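Local structure of prolyl-tRNA synthetase (Naegleria fowleri, 6UYH) at residues 201-206 and 223-228; 415-420 and 433-438; 447-452 and 493-498; 453-458 and 470-475; 476-481 and 505-510. The protein probably charges tRNA(Pro) with proline in an ATP-dependent reaction, as a class II aminoacyl-tRNA synthetase, and binds the inhibitor halofuginone together with an ATP analogue. All blocks are in the same frame, centred on the assembly; numbering follows the deposited sequence.

In the fold
Contact 1 (201-206 with 223-228) comes first along the chain, in a hairpin of the class II core; contacts 2 to 5 follow in the C-terminal part. Contact 2 pairs strands 417-419 and 435-440, and strand 505-512 joins the latter to contact 5, whose centre lies about 10 Å away. Strand 474-479, shared by contacts 4 and 5, borders strand 204-207 of contact 1, with centres of contacts 1 and 5 about 11 Å apart. Helix 444-457 serves contacts 3 and 4, and contact 4 is nested inside the loop that contact 3 closes. The C-terminal region thus continues into the catalytic core through the pairing of strands 474-479 and 204-207.

Contact 1 of 5, residues 201-206 and 223-228; sequences VPVIKG and VETFIA
Val203 and Val223 set their branched carbons against each other at a slant, CB to CB at 4.0 Å. From Val203, CG1 also reaches CG2 of Thr225 at 4.0 Å, and the Val201 side chain crosses that of Thr225 at about a right angle, with Val201 CG1 3.9 Å from the same CG2. With OG1 between the backbone N and the carbonyl carbon (chi1 63°), CG2 of the threonine faces both valines, while OG1 bonds to Val234 O. Lys205 runs alongside Val223 in the same direction, its extended chain ending in a salt bridge to Glu189. The backbones form an antiparallel hydrogen-bonded pair at Ile204 and Glu224: Ile204 N to Glu224 O is 3.0 Å, and Glu224 N to Ile204 O is 2.8 Å and nearly straight at 174°. Lys205 and Val223 form a non-hydrogen-bonded pair, whereas toward Pro202 and Phe226 the chains separate and a water links Pro202 O to Phe226 N. Since two bonds and a water serve the backbone, the side chains between can be apolar.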
# COMPACT_ATOMS: atom_id res chain seq x y z
N VAL A 201 -8.61 -13.90 -17.20
CA VAL A 201 -10.01 -14.17 -16.88
C VAL A 201 -10.89 -13.35 -17.83
O VAL A 201 -10.75 -12.13 -17.89
CB VAL A 201 -10.35 -13.82 -15.42
CG1 VAL A 201 -11.86 -13.86 -15.21
CG2 VAL A 201 -9.64 -14.77 -14.45
N PRO A 202 -11.81 -13.97 -18.56
CA PRO A 202 -12.68 -13.20 -19.46
C PRO A 202 -13.79 -12.51 -18.70
O PRO A 202 -14.24 -12.97 -17.64
CB PRO A 202 -13.23 -14.28 -20.40
CG PRO A 202 -13.32 -15.50 -19.53
CD PRO A 202 -12.09 -15.42 -18.63
N VAL A 203 -14.25 -11.38 -19.25
CA VAL A 203 -15.27 -10.57 -18.59
C VAL A 203 -16.38 -10.23 -19.57
O VAL A 203 -16.22 -10.32 -20.79
CB VAL A 203 -14.71 -9.24 -18.00
CG1 VAL A 203 -13.55 -9.49 -17.05
CG2 VAL A 203 -14.34 -8.28 -19.09
N ILE A 204 -17.51 -9.83 -19.01
CA ILE A 204 -18.63 -9.27 -19.76
C ILE A 204 -18.94 -7.91 -19.16
O ILE A 204 -19.21 -7.81 -17.96
CB ILE A 204 -19.87 -10.16 -19.72
CG1 ILE A 204 -19.58 -11.53 -20.33
CG2 ILE A 204 -21.01 -9.49 -20.47
CD1 ILE A 204 -20.68 -12.54 -20.08
N LYS A 205 -18.90 -6.87 -19.99
CA LYS A 205 -19.23 -5.52 -19.54
C LYS A 205 -20.73 -5.30 -19.61
O LYS A 205 -21.38 -5.66 -20.58
CB LYS A 205 -18.55 -4.48 -20.42
CG LYS A 205 -17.05 -4.39 -20.31
CD LYS A 205 -16.54 -3.42 -21.38
CE LYS A 205 -15.04 -3.16 -21.25
NZ LYS A 205 -14.60 -2.27 -22.36
N GLY A 206 -21.28 -4.65 -18.59
CA GLY A 206 -22.70 -4.33 -18.64
C GLY A 206 -23.03 -3.26 -17.63
O GLY A 206 -22.18 -2.83 -16.84
N VAL A 223 -17.87 -5.28 -14.56
CA VAL A 223 -17.33 -6.40 -15.32
C VAL A 223 -17.74 -7.68 -14.60
O VAL A 223 -17.38 -7.90 -13.44
CB VAL A 223 -15.80 -6.32 -15.50
CG1 VAL A 223 -15.46 -5.28 -16.57
CG2 VAL A 223 -15.09 -5.96 -14.17
N GLU A 224 -18.53 -8.50 -15.28
CA GLU A 224 -18.97 -9.78 -14.73
C GLU A 224 -17.99 -10.88 -15.11
O GLU A 224 -17.50 -10.91 -16.24
CB GLU A 224 -20.36 -10.13 -15.22
CG GLU A 224 -21.43 -9.17 -14.71
CD GLU A 224 -21.55 -9.22 -13.20
OE1 GLU A 224 -21.86 -10.32 -12.67
OE2 GLU A 224 -21.31 -8.19 -12.54
N THR A 225 -17.71 -11.77 -14.16
CA THR A 225 -16.88 -12.94 -14.39
C THR A 225 -17.68 -14.18 -14.02
O THR A 225 -18.76 -14.09 -13.42
CB THR A 225 -15.58 -12.90 -13.57
OG1 THR A 225 -15.89 -12.90 -12.18
CG2 THR A 225 -14.75 -11.63 -13.90
N PHE A 226 -17.16 -15.35 -14.40
CA PHE A 226 -17.96 -16.57 -14.34
C PHE A 226 -17.14 -17.73 -13.79
O PHE A 226 -16.03 -18.00 -14.28
CB PHE A 226 -18.50 -16.93 -15.72
CG PHE A 226 -19.32 -18.19 -15.74
CD1 PHE A 226 -20.54 -18.25 -15.07
CD2 PHE A 226 -18.90 -19.29 -16.47
CE1 PHE A 226 -21.33 -19.42 -15.12
CE2 PHE A 226 -19.69 -20.46 -16.52
CZ PHE A 226 -20.90 -20.50 -15.84
N ILE A 227 -17.70 -18.44 -12.82
CA ILE A 227 -17.06 -19.61 -12.23
C ILE A 227 -17.76 -20.84 -12.81
O ILE A 227 -18.86 -21.20 -12.39
CB ILE A 227 -17.13 -19.59 -10.70
CG1 ILE A 227 -16.65 -18.23 -10.16
CG2 ILE A 227 -16.28 -20.75 -10.10
CD1 ILE A 227 -15.26 -17.78 -10.65
N ALA A 228 -17.09 -21.53 -13.74
CA ALA A 228 -17.72 -22.64 -14.45
C ALA A 228 -18.02 -23.83 -13.54
O ALA A 228 -19.00 -24.55 -13.79
CB ALA A 228 -16.82 -23.09 -15.61
O HOH W 1 -14.91 -15.24 -16.17

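Contact 2 of 5, residues 415-420 and 433-438; sequences ERIVVT and GNMCLI
Arg416 wraps round the start of segment 433-438, bending at chi2 and chi3 (-82° and -75°). Its CB lies 3.7 Å from Asn434 OD1, and after CG has passed the same oxygen, CD comes to 3.5 Å from Asn434 OD1. NE and NH2 then grip one acceptor side-on: NE is 3.0 Å and NH2 2.9 Å from Gly433 O. Both nitrogens reach that oxygen from one face of its carbonyl group, NE from well above the plane, whereas the oxygen lies near the guanidinium plane. NH2 has a second acceptor in Ala228 O, just past strand 219-227 of contact 1. The guanidinium and the Asn434 amide stand almost perpendicular, 88° apart, and a water joins Asn434 OD1 to Glu415 O. The parallel pairing begins at the arginine's own carbonyl, which accepts from Met435 N, and continues with Val418 N to Met435 O at 2.9 Å; Ile417 CG1 meets Met435 CE at 3.6 Å. Gly433, with positive phi, is the C-prime residue of the Schellman motif ending helix 423-431. That helix connects the two strands as a beta-alpha-beta unit and packs Phe426 on Thr420 and Cys436, while strand 505-512 flanks strand 435-440 and sends Leu508 against Ile417 and Leu437.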
# COMPACT_ATOMS: atom_id res chain seq x y z
N GLU A 415 -19.93 -20.89 -23.80
CA GLU A 415 -20.75 -22.10 -23.88
C GLU A 415 -21.80 -22.16 -22.78
O GLU A 415 -22.79 -22.90 -22.92
CB GLU A 415 -19.88 -23.35 -23.79
CG GLU A 415 -19.04 -23.65 -25.03
CD GLU A 415 -18.00 -24.75 -24.78
OE1 GLU A 415 -17.70 -25.05 -23.60
OE2 GLU A 415 -17.49 -25.31 -25.77
N ARG A 416 -21.61 -21.41 -21.69
CA ARG A 416 -22.49 -21.47 -20.53
C ARG A 416 -23.38 -20.24 -20.43
O ARG A 416 -23.93 -19.96 -19.36
CB ARG A 416 -21.67 -21.63 -19.25
CG ARG A 416 -20.79 -22.87 -19.26
CD ARG A 416 -21.56 -24.11 -18.88
NE ARG A 416 -21.82 -24.14 -17.45
CZ ARG A 416 -20.94 -24.56 -16.55
NH1 ARG A 416 -19.74 -24.97 -16.93
NH2 ARG A 416 -21.26 -24.56 -15.26
N ILE A 417 -23.51 -19.49 -21.52
CA ILE A 417 -24.48 -18.40 -21.63
C ILE A 417 -25.55 -18.86 -22.61
O ILE A 417 -25.26 -19.11 -23.79
CB ILE A 417 -23.82 -17.10 -22.11
CG1 ILE A 417 -22.83 -16.58 -21.06
CG2 ILE A 417 -24.89 -16.04 -22.37
CD1 ILE A 417 -21.91 -15.49 -21.60
N VAL A 418 -26.78 -19.00 -22.11
CA VAL A 418 -27.89 -19.56 -22.87
C VAL A 418 -28.96 -18.49 -23.01
O VAL A 418 -29.35 -17.88 -22.02
CB VAL A 418 -28.47 -20.80 -22.17
CG1 VAL A 418 -29.64 -21.35 -22.95
CG2 VAL A 418 -27.38 -21.86 -21.97
N VAL A 419 -29.44 -18.29 -24.24
CA VAL A 419 -30.61 -17.45 -24.47
C VAL A 419 -31.85 -18.20 -24.00
O VAL A 419 -32.17 -19.28 -24.52
CB VAL A 419 -30.73 -17.08 -25.95
CG1 VAL A 419 -32.00 -16.25 -26.19
CG2 VAL A 419 -29.50 -16.33 -26.42
N THR A 420 -32.56 -17.63 -23.03
CA THR A 420 -33.73 -18.29 -22.45
C THR A 420 -34.93 -17.36 -22.62
O THR A 420 -35.12 -16.41 -21.84
CB THR A 420 -33.49 -18.66 -20.98
OG1 THR A 420 -33.18 -17.50 -20.20
CG2 THR A 420 -32.32 -19.64 -20.87
N GLY A 433 -26.39 -24.92 -14.35
CA GLY A 433 -25.18 -24.14 -14.12
C GLY A 433 -24.84 -23.14 -15.20
O GLY A 433 -23.66 -22.86 -15.41
N ASN A 434 -25.83 -22.59 -15.88
CA ASN A 434 -25.60 -21.62 -16.94
C ASN A 434 -26.01 -20.23 -16.48
O ASN A 434 -26.79 -20.06 -15.54
CB ASN A 434 -26.40 -21.99 -18.20
CG ASN A 434 -25.98 -23.31 -18.78
OD1 ASN A 434 -24.93 -23.41 -19.42
ND2 ASN A 434 -26.80 -24.35 -18.58
N MET A 435 -25.44 -19.23 -17.16
CA MET A 435 -25.99 -17.89 -17.14
C MET A 435 -27.01 -17.78 -18.26
O MET A 435 -26.89 -18.44 -19.29
CB MET A 435 -24.89 -16.85 -17.31
CG MET A 435 -23.80 -16.97 -16.27
SD MET A 435 -22.68 -15.56 -16.35
CE MET A 435 -21.63 -16.05 -17.71
N CYS A 436 -28.01 -16.93 -18.04
CA CYS A 436 -29.18 -16.86 -18.91
C CYS A 436 -29.38 -15.45 -19.42
O CYS A 436 -29.38 -14.50 -18.63
CB CYS A 436 -30.44 -17.31 -18.16
SG CYS A 436 -30.30 -18.95 -17.45
N LEU A 437 -29.59 -15.32 -20.73
CA LEU A 437 -29.98 -14.05 -21.33
C LEU A 437 -31.49 -14.05 -21.45
O LEU A 437 -32.06 -14.93 -22.11
CB LEU A 437 -29.33 -13.86 -22.70
CG LEU A 437 -27.89 -13.36 -22.79
CD1 LEU A 437 -27.38 -13.58 -24.22
CD2 LEU A 437 -27.79 -11.90 -22.40
N ILE A 438 -32.14 -13.10 -20.80
CA ILE A 438 -33.60 -13.09 -20.78
C ILE A 438 -34.12 -11.79 -21.39
O ILE A 438 -33.46 -10.75 -21.30
CB ILE A 438 -34.17 -13.28 -19.36
CG1 ILE A 438 -33.82 -12.10 -18.45
CG2 ILE A 438 -33.66 -14.58 -18.76
CD1 ILE A 438 -34.67 -12.04 -17.19
O HOH W 2 -24.47 -24.54 -21.77

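Contact 3 of 5, residues 447-452 and 493-498; sequences EEYIKE and NFYPEE
Tyr449 and Tyr495 make the tight part of this contact. CD1 of Tyr495 lies over one face of the Tyr449 ring, toward its rim, and 3.3 Å from Tyr449 CG. The rings are inclined by 33° with centroids 4.9 Å apart, so the pair is neither a flat stack nor a perpendicular one. Tyr449 leaves the helix with CG anti to the backbone N (chi1 175°), which carries the ring across the loop: CE2 comes to 3.3 Å from Phe494 O, and CZ to 3.5 Å from Pro496 CD. On the buried side the packing is looser, with Ile450 CD1 at 4.1 Å from Phe494 CB; both residues also rest on Ile438 of strand 435-440. Toward solvent, exposed Pro496 borders the phenol, whose OH makes a weak hydrogen bond to Lys453 NZ. Across the two segments the contact is one of van der Waals packing. Within the loop, Tyr495 N donates to Asn493 OD1 at 2.9 Å, and the short 3-10 segment 496-497 follows. The contact packs helix 444-457 against the loop between strands 474-479 and 505-512, where Phe494 and Tyr495 meet the helix from an Asx turn begun by Asn493.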
# COMPACT_ATOMS: atom_id res chain seq x y z
N GLU A 447 -37.46 -7.96 -11.08
CA GLU A 447 -36.25 -8.63 -10.62
C GLU A 447 -36.50 -9.41 -9.33
O GLU A 447 -36.00 -10.52 -9.16
CB GLU A 447 -35.13 -7.60 -10.41
CG GLU A 447 -33.83 -8.20 -9.94
CD GLU A 447 -32.67 -7.23 -10.01
OE1 GLU A 447 -32.80 -6.18 -10.69
OE2 GLU A 447 -31.63 -7.53 -9.39
N GLU A 448 -37.27 -8.83 -8.41
CA GLU A 448 -37.60 -9.53 -7.17
C GLU A 448 -38.44 -10.77 -7.45
O GLU A 448 -38.24 -11.82 -6.84
CB GLU A 448 -38.31 -8.58 -6.21
CG GLU A 448 -38.78 -9.24 -4.91
CD GLU A 448 -37.63 -9.79 -4.07
OE1 GLU A 448 -36.50 -9.26 -4.16
OE2 GLU A 448 -37.88 -10.75 -3.31
N TYR A 449 -39.40 -10.66 -8.37
CA TYR A 449 -40.19 -11.82 -8.76
C TYR A 449 -39.31 -12.94 -9.29
O TYR A 449 -39.45 -14.10 -8.89
CB TYR A 449 -41.22 -11.40 -9.81
CG TYR A 449 -42.02 -12.54 -10.38
CD1 TYR A 449 -43.15 -13.01 -9.73
CD2 TYR A 449 -41.65 -13.15 -11.58
CE1 TYR A 449 -43.90 -14.05 -10.25
CE2 TYR A 449 -42.39 -14.19 -12.11
CZ TYR A 449 -43.51 -14.64 -11.43
OH TYR A 449 -44.27 -15.68 -11.93
N ILE A 450 -38.38 -12.62 -10.20
CA ILE A 450 -37.51 -13.64 -10.77
C ILE A 450 -36.66 -14.29 -9.69
O ILE A 450 -36.47 -15.51 -9.67
CB ILE A 450 -36.64 -13.03 -11.89
CG1 ILE A 450 -37.53 -12.59 -13.07
CG2 ILE A 450 -35.55 -14.00 -12.33
CD1 ILE A 450 -36.80 -11.65 -14.04
N LYS A 451 -36.15 -13.48 -8.76
CA LYS A 451 -35.33 -14.02 -7.68
C LYS A 451 -36.13 -15.00 -6.82
O LYS A 451 -35.65 -16.09 -6.50
CB LYS A 451 -34.77 -12.88 -6.83
N GLU A 452 -37.33 -14.60 -6.41
CA GLU A 452 -38.11 -15.45 -5.52
C GLU A 452 -38.56 -16.73 -6.22
O GLU A 452 -38.53 -17.82 -5.62
CB GLU A 452 -39.32 -14.68 -4.98
N ASN A 493 -42.70 -10.35 -20.98
CA ASN A 493 -42.06 -10.09 -19.69
C ASN A 493 -42.12 -11.34 -18.82
O ASN A 493 -43.14 -12.04 -18.77
CB ASN A 493 -42.79 -8.92 -19.02
CG ASN A 493 -41.98 -8.23 -17.97
OD1 ASN A 493 -41.48 -8.85 -17.04
ND2 ASN A 493 -41.85 -6.91 -18.11
N PHE A 494 -41.01 -11.64 -18.13
CA PHE A 494 -40.97 -12.78 -17.21
C PHE A 494 -41.86 -12.57 -15.99
O PHE A 494 -42.21 -13.55 -15.32
CB PHE A 494 -39.54 -13.05 -16.73
CG PHE A 494 -38.76 -13.99 -17.60
CD1 PHE A 494 -39.00 -14.07 -18.97
CD2 PHE A 494 -37.78 -14.81 -17.05
CE1 PHE A 494 -38.27 -14.95 -19.77
CE2 PHE A 494 -37.06 -15.69 -17.85
CZ PHE A 494 -37.30 -15.75 -19.20
N TYR A 495 -42.20 -11.32 -15.67
CA TYR A 495 -43.04 -11.00 -14.53
C TYR A 495 -44.46 -10.78 -15.02
O TYR A 495 -44.73 -9.75 -15.65
CB TYR A 495 -42.50 -9.75 -13.84
CG TYR A 495 -43.24 -9.29 -12.60
CD1 TYR A 495 -43.93 -10.18 -11.78
CD2 TYR A 495 -43.22 -7.94 -12.23
CE1 TYR A 495 -44.59 -9.74 -10.65
CE2 TYR A 495 -43.88 -7.50 -11.11
CZ TYR A 495 -44.56 -8.39 -10.31
OH TYR A 495 -45.21 -7.94 -9.19
N PRO A 496 -45.40 -11.71 -14.77
CA PRO A 496 -46.73 -11.59 -15.39
C PRO A 496 -47.49 -10.34 -15.01
O PRO A 496 -48.28 -9.83 -15.82
CB PRO A 496 -47.46 -12.86 -14.91
CG PRO A 496 -46.37 -13.81 -14.58
CD PRO A 496 -45.26 -12.97 -14.02
N GLU A 497 -47.30 -9.82 -13.79
CA GLU A 497 -47.95 -8.58 -13.40
C GLU A 497 -47.52 -7.41 -14.27
O GLU A 497 -48.24 -6.41 -14.35
CB GLU A 497 -47.65 -8.25 -11.94
CG GLU A 497 -48.28 -9.22 -10.96
CD GLU A 497 -49.78 -9.32 -11.15
OE1 GLU A 497 -50.43 -8.27 -11.28
OE2 GLU A 497 -50.29 -10.46 -11.19
N GLU A 498 -46.36 -7.50 -14.92
CA GLU A 498 -45.89 -6.44 -15.79
C GLU A 498 -45.83 -6.87 -17.26
O GLU A 498 -44.97 -6.42 -18.01
CB GLU A 498 -44.53 -5.92 -15.31
CG GLU A 498 -44.68 -5.13 -14.01
CD GLU A 498 -43.37 -4.63 -13.44
OE1 GLU A 498 -42.28 -4.99 -13.95
OE2 GLU A 498 -43.43 -3.87 -12.45

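Contact 4 of 5, residues 453-458 and 470-475; sequences KSKLES and TGAAKS. With EDO (1,2-ethanediol), chain P.
Ser454 OG accepts from Ala473 N at 2.9 Å along a nearly straight path, 171° at the hydrogen, and beside it Lys455 CB packs on Ala472 CB at 3.6 Å; Ser454, Lys455 and Ala472 have the most surface buried here. With chi1 at 65°, the serine OG sits between its own backbone N and carbonyl carbon; from there it also bonds to Ile450 O one helical turn back, so this buried hydroxyl joins the helix to the incoming chain. Lys455 contributes its aliphatic part: past CB the chain crosses Thr470 at about a right angle, CE coming to 3.9 Å from Thr470 OG1. That threonine oxygen accepts from Ala472 N, forming an ST turn, which probably helps place the Ala472 methyl against the lysine. Farther along the same segment, Ser458 CB approaches Gly471 O to 3.4 Å, while its OG turns back to Lys455 O. Lys474 NZ bonds a 1,2-ethanediol, probably from the crystallisation liquor. The contact fastens the C-terminal part of helix 444-457 to the chain entering strand 474-479; helix 423-431 covers Ser454 and Ala473 through Leu430, and Lys474 N pairs with Gly510 O of strand 505-512.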
# COMPACT_ATOMS: atom_id res chain seq x y z
N LYS A 453 -38.99 -16.62 -7.48
CA LYS A 453 -39.51 -17.79 -8.19
C LYS A 453 -38.39 -18.77 -8.53
O LYS A 453 -38.55 -19.98 -8.35
CB LYS A 453 -40.24 -17.36 -9.47
CG LYS A 453 -40.99 -18.49 -10.18
CD LYS A 453 -41.70 -17.94 -11.41
CE LYS A 453 -42.49 -19.01 -12.14
NZ LYS A 453 -42.96 -18.44 -13.44
N SER A 454 -37.25 -18.27 -9.02
CA SER A 454 -36.13 -19.17 -9.30
C SER A 454 -35.62 -19.82 -8.02
O SER A 454 -35.24 -20.99 -8.04
CB SER A 454 -35.01 -18.43 -10.03
OG SER A 454 -34.43 -17.41 -9.22
N LYS A 455 -35.62 -19.09 -6.90
CA LYS A 455 -35.17 -19.67 -5.63
C LYS A 455 -36.05 -20.84 -5.21
O LYS A 455 -35.55 -21.86 -4.72
CB LYS A 455 -35.15 -18.61 -4.54
CG LYS A 455 -34.53 -19.07 -3.22
CD LYS A 455 -34.58 -17.95 -2.19
CE LYS A 455 -33.93 -18.35 -0.89
NZ LYS A 455 -34.72 -19.40 -0.19
N LEU A 456 -37.36 -20.72 -5.40
CA LEU A 456 -38.28 -21.80 -5.04
C LEU A 456 -38.08 -23.03 -5.92
O LEU A 456 -38.26 -24.16 -5.45
CB LEU A 456 -39.72 -21.32 -5.13
CG LEU A 456 -40.21 -20.47 -3.96
CD1 LEU A 456 -41.28 -19.49 -4.41
CD2 LEU A 456 -40.74 -21.37 -2.84
N GLU A 457 -37.71 -22.85 -7.19
CA GLU A 457 -37.57 -23.95 -8.13
C GLU A 457 -36.13 -24.39 -8.30
O GLU A 457 -35.85 -25.24 -9.15
CB GLU A 457 -38.18 -23.55 -9.48
CG GLU A 457 -39.61 -23.05 -9.37
CD GLU A 457 -40.24 -22.68 -10.71
OE1 GLU A 457 -39.58 -22.84 -11.76
OE2 GLU A 457 -41.41 -22.23 -10.71
N SER A 458 -35.21 -23.86 -7.50
CA SER A 458 -33.78 -24.07 -7.68
C SER A 458 -33.29 -25.27 -6.88
O SER A 458 -33.89 -25.69 -5.89
CB SER A 458 -32.99 -22.84 -7.24
OG SER A 458 -32.86 -22.80 -5.82
N THR A 470 -26.99 -19.28 -2.50
CA THR A 470 -28.37 -19.60 -2.84
C THR A 470 -28.45 -20.06 -4.29
O THR A 470 -27.61 -19.72 -5.12
CB THR A 470 -29.30 -18.40 -2.61
OG1 THR A 470 -30.65 -18.79 -2.90
CG2 THR A 470 -28.93 -17.25 -3.53
N GLY A 471 -29.48 -20.85 -4.57
CA GLY A 471 -29.78 -21.20 -5.94
C GLY A 471 -30.57 -20.17 -6.70
O GLY A 471 -30.83 -20.35 -7.89
N ALA A 472 -30.95 -19.07 -6.04
CA ALA A 472 -31.73 -18.04 -6.70
C ALA A 472 -30.92 -17.35 -7.79
O ALA A 472 -29.70 -17.18 -7.68
CB ALA A 472 -32.20 -16.99 -5.68
N ALA A 473 -31.61 -16.96 -8.85
CA ALA A 473 -30.99 -16.18 -9.91
C ALA A 473 -31.13 -14.71 -9.59
O ALA A 473 -32.20 -14.25 -9.16
CB ALA A 473 -31.65 -16.48 -11.26
N LYS A 474 -30.07 -13.95 -9.80
CA LYS A 474 -30.18 -12.50 -9.67
C LYS A 474 -29.68 -11.84 -10.94
O LYS A 474 -29.08 -12.48 -11.81
CB LYS A 474 -29.43 -11.99 -8.44
CG LYS A 474 -27.95 -12.11 -8.52
CD LYS A 474 -27.34 -11.67 -7.18
CE LYS A 474 -26.47 -10.43 -7.31
NZ LYS A 474 -26.24 -9.82 -5.97
N SER A 475 -29.97 -10.56 -11.08
CA SER A 475 -29.50 -9.85 -12.26
C SER A 475 -28.00 -9.68 -12.14
O SER A 475 -27.47 -9.34 -11.07
CB SER A 475 -30.20 -8.50 -12.41
OG SER A 475 -29.76 -7.61 -11.42
C1 EDO P . -29.44 -10.71 -2.36
O1 EDO P . -28.81 -11.37 -1.26
C2 EDO P . -28.37 -10.03 -3.19
O2 EDO P . -27.35 -10.98 -3.48

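Contact 5 of 5, residues 476-481 and 505-510; sequences LCVPLD and CWALFG
Leu476 lays its isobutyl group over the backbone between Phe509 and Gly510, CD1 being 3.5 Å from Gly510 N and 3.7 Å from Phe509 C. Its CB is also close to Leu508 O, at 3.4 Å, and CD1 reaches the Leu508 side chain at CG. The carbonyl of Leu508 lies at a classic beta bulge, since Leu476 and Cys477 both face Leu508: Leu476 N donates to Leu508 O at 2.8 Å, and Cys477 N makes a weak bond to the same oxygen. In return Leu508 N donates to Cys477 O at 2.8 Å, almost in line with the carbonyl (171° at the oxygen). Past the bulge, Val478 splits its branches: CG1, anti to the backbone N (chi1 -179°), meets Trp506 O at 3.5 Å and Cys505 SG at 4.0 Å, whereas CG2 faces the Ala507 methyl. Pro479 brings CD against Trp506 O, an oxygen that also accepts a hydrogen bond from Gln482 NE2. Strands 435-440 and 204-207 continue the pairing beyond strands 505-512 and 474-479 respectively. The bulge thus brings two N-H groups to one carbonyl, bonded unequally; Leu508 N to Cys477 O completes the pairing, and side chains of both strands add apolar packing.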
# COMPACT_ATOMS: atom_id res chain seq x y z
N LEU A 476 -27.30 -9.96 -13.23
CA LEU A 476 -25.85 -9.80 -13.26
C LEU A 476 -25.49 -8.49 -13.94
O LEU A 476 -24.87 -7.61 -13.33
CB LEU A 476 -25.23 -11.01 -13.96
CG LEU A 476 -25.69 -12.35 -13.34
CD1 LEU A 476 -25.12 -13.53 -14.13
CD2 LEU A 476 -25.33 -12.44 -11.85
N CYS A 477 -25.96 -8.29 -15.17
CA CYS A 477 -25.82 -7.00 -15.83
C CYS A 477 -26.72 -7.00 -17.05
O CYS A 477 -27.18 -8.05 -17.51
CB CYS A 477 -24.38 -6.73 -16.25
SG CYS A 477 -23.82 -7.82 -17.57
N VAL A 478 -26.96 -5.81 -17.58
CA VAL A 478 -27.48 -5.64 -18.93
C VAL A 478 -26.28 -5.42 -19.84
O VAL A 478 -25.65 -4.35 -19.77
CB VAL A 478 -28.48 -4.48 -19.01
CG1 VAL A 478 -29.03 -4.35 -20.43
CG2 VAL A 478 -29.61 -4.68 -18.00
N PRO A 479 -25.90 -6.40 -20.66
CA PRO A 479 -24.66 -6.27 -21.44
C PRO A 479 -24.64 -4.99 -22.28
O PRO A 479 -25.64 -4.64 -22.91
CB PRO A 479 -24.67 -7.52 -22.32
CG PRO A 479 -25.43 -8.53 -21.52
CD PRO A 479 -26.52 -7.73 -20.82
N LEU A 480 -23.49 -4.29 -22.26
CA LEU A 480 -23.33 -3.09 -23.08
C LEU A 480 -23.51 -3.39 -24.56
O LEU A 480 -24.15 -2.62 -25.29
CB LEU A 480 -21.95 -2.46 -22.86
CG LEU A 480 -21.56 -2.04 -21.45
CD1 LEU A 480 -20.22 -1.33 -21.50
CD2 LEU A 480 -22.63 -1.15 -20.86
N ASP A 481 -22.92 -4.49 -25.03
CA ASP A 481 -22.97 -4.86 -26.44
C ASP A 481 -24.11 -5.85 -26.64
O ASP A 481 -24.00 -7.02 -26.27
CB ASP A 481 -21.63 -5.46 -26.87
CG ASP A 481 -21.55 -5.74 -28.36
OD1 ASP A 481 -22.57 -5.59 -29.08
OD2 ASP A 481 -20.46 -6.11 -28.82
N CYS A 505 -34.73 -4.95 -24.09
CA CYS A 505 -33.31 -5.31 -24.14
C CYS A 505 -33.18 -6.71 -23.58
O CYS A 505 -34.17 -7.33 -23.17
CB CYS A 505 -32.45 -4.31 -23.36
SG CYS A 505 -32.81 -4.29 -21.60
N TRP A 506 -31.95 -7.22 -23.58
CA TRP A 506 -31.62 -8.50 -22.98
C TRP A 506 -30.82 -8.28 -21.71
O TRP A 506 -29.90 -7.45 -21.70
CB TRP A 506 -30.81 -9.37 -23.94
CG TRP A 506 -31.58 -9.82 -25.15
CD1 TRP A 506 -31.65 -9.19 -26.35
CD2 TRP A 506 -32.34 -11.03 -25.28
NE1 TRP A 506 -32.42 -9.93 -27.23
CE2 TRP A 506 -32.86 -11.06 -26.59
CE3 TRP A 506 -32.64 -12.09 -24.41
CZ2 TRP A 506 -33.66 -12.10 -27.06
CZ3 TRP A 506 -33.44 -13.13 -24.87
CH2 TRP A 506 -33.95 -13.12 -26.19
N ALA A 507 -31.17 -9.00 -20.66
CA ALA A 507 -30.42 -8.96 -19.40
C ALA A 507 -29.81 -10.32 -19.10
O ALA A 507 -30.40 -11.37 -19.36
CB ALA A 507 -31.32 -8.52 -18.24
N LEU A 508 -28.62 -10.28 -18.50
CA LEU A 508 -27.93 -11.49 -18.06
C LEU A 508 -28.29 -11.75 -16.59
O LEU A 508 -28.08 -10.88 -15.73
CB LEU A 508 -26.42 -11.34 -18.24
CG LEU A 508 -25.57 -12.60 -18.18
CD1 LEU A 508 -25.83 -13.50 -19.37
CD2 LEU A 508 -24.06 -12.22 -18.08
N PHE A 509 -28.87 -12.92 -16.33
CA PHE A 509 -29.26 -13.36 -15.01
C PHE A 509 -28.55 -14.67 -14.70
O PHE A 509 -28.27 -15.47 -15.61
CB PHE A 509 -30.79 -13.60 -14.91
CG PHE A 509 -31.57 -12.37 -14.56
CD1 PHE A 509 -31.66 -11.31 -15.45
CD2 PHE A 509 -32.23 -12.27 -13.33
CE1 PHE A 509 -32.39 -10.18 -15.13
CE2 PHE A 509 -32.96 -11.13 -13.00
CZ PHE A 509 -33.04 -10.08 -13.91
N GLY A 510 -28.29 -14.91 -13.43
CA GLY A 510 -27.63 -16.15 -13.05
C GLY A 510 -27.47 -16.25 -11.55
O GLY A 510 -27.76 -15.32 -10.80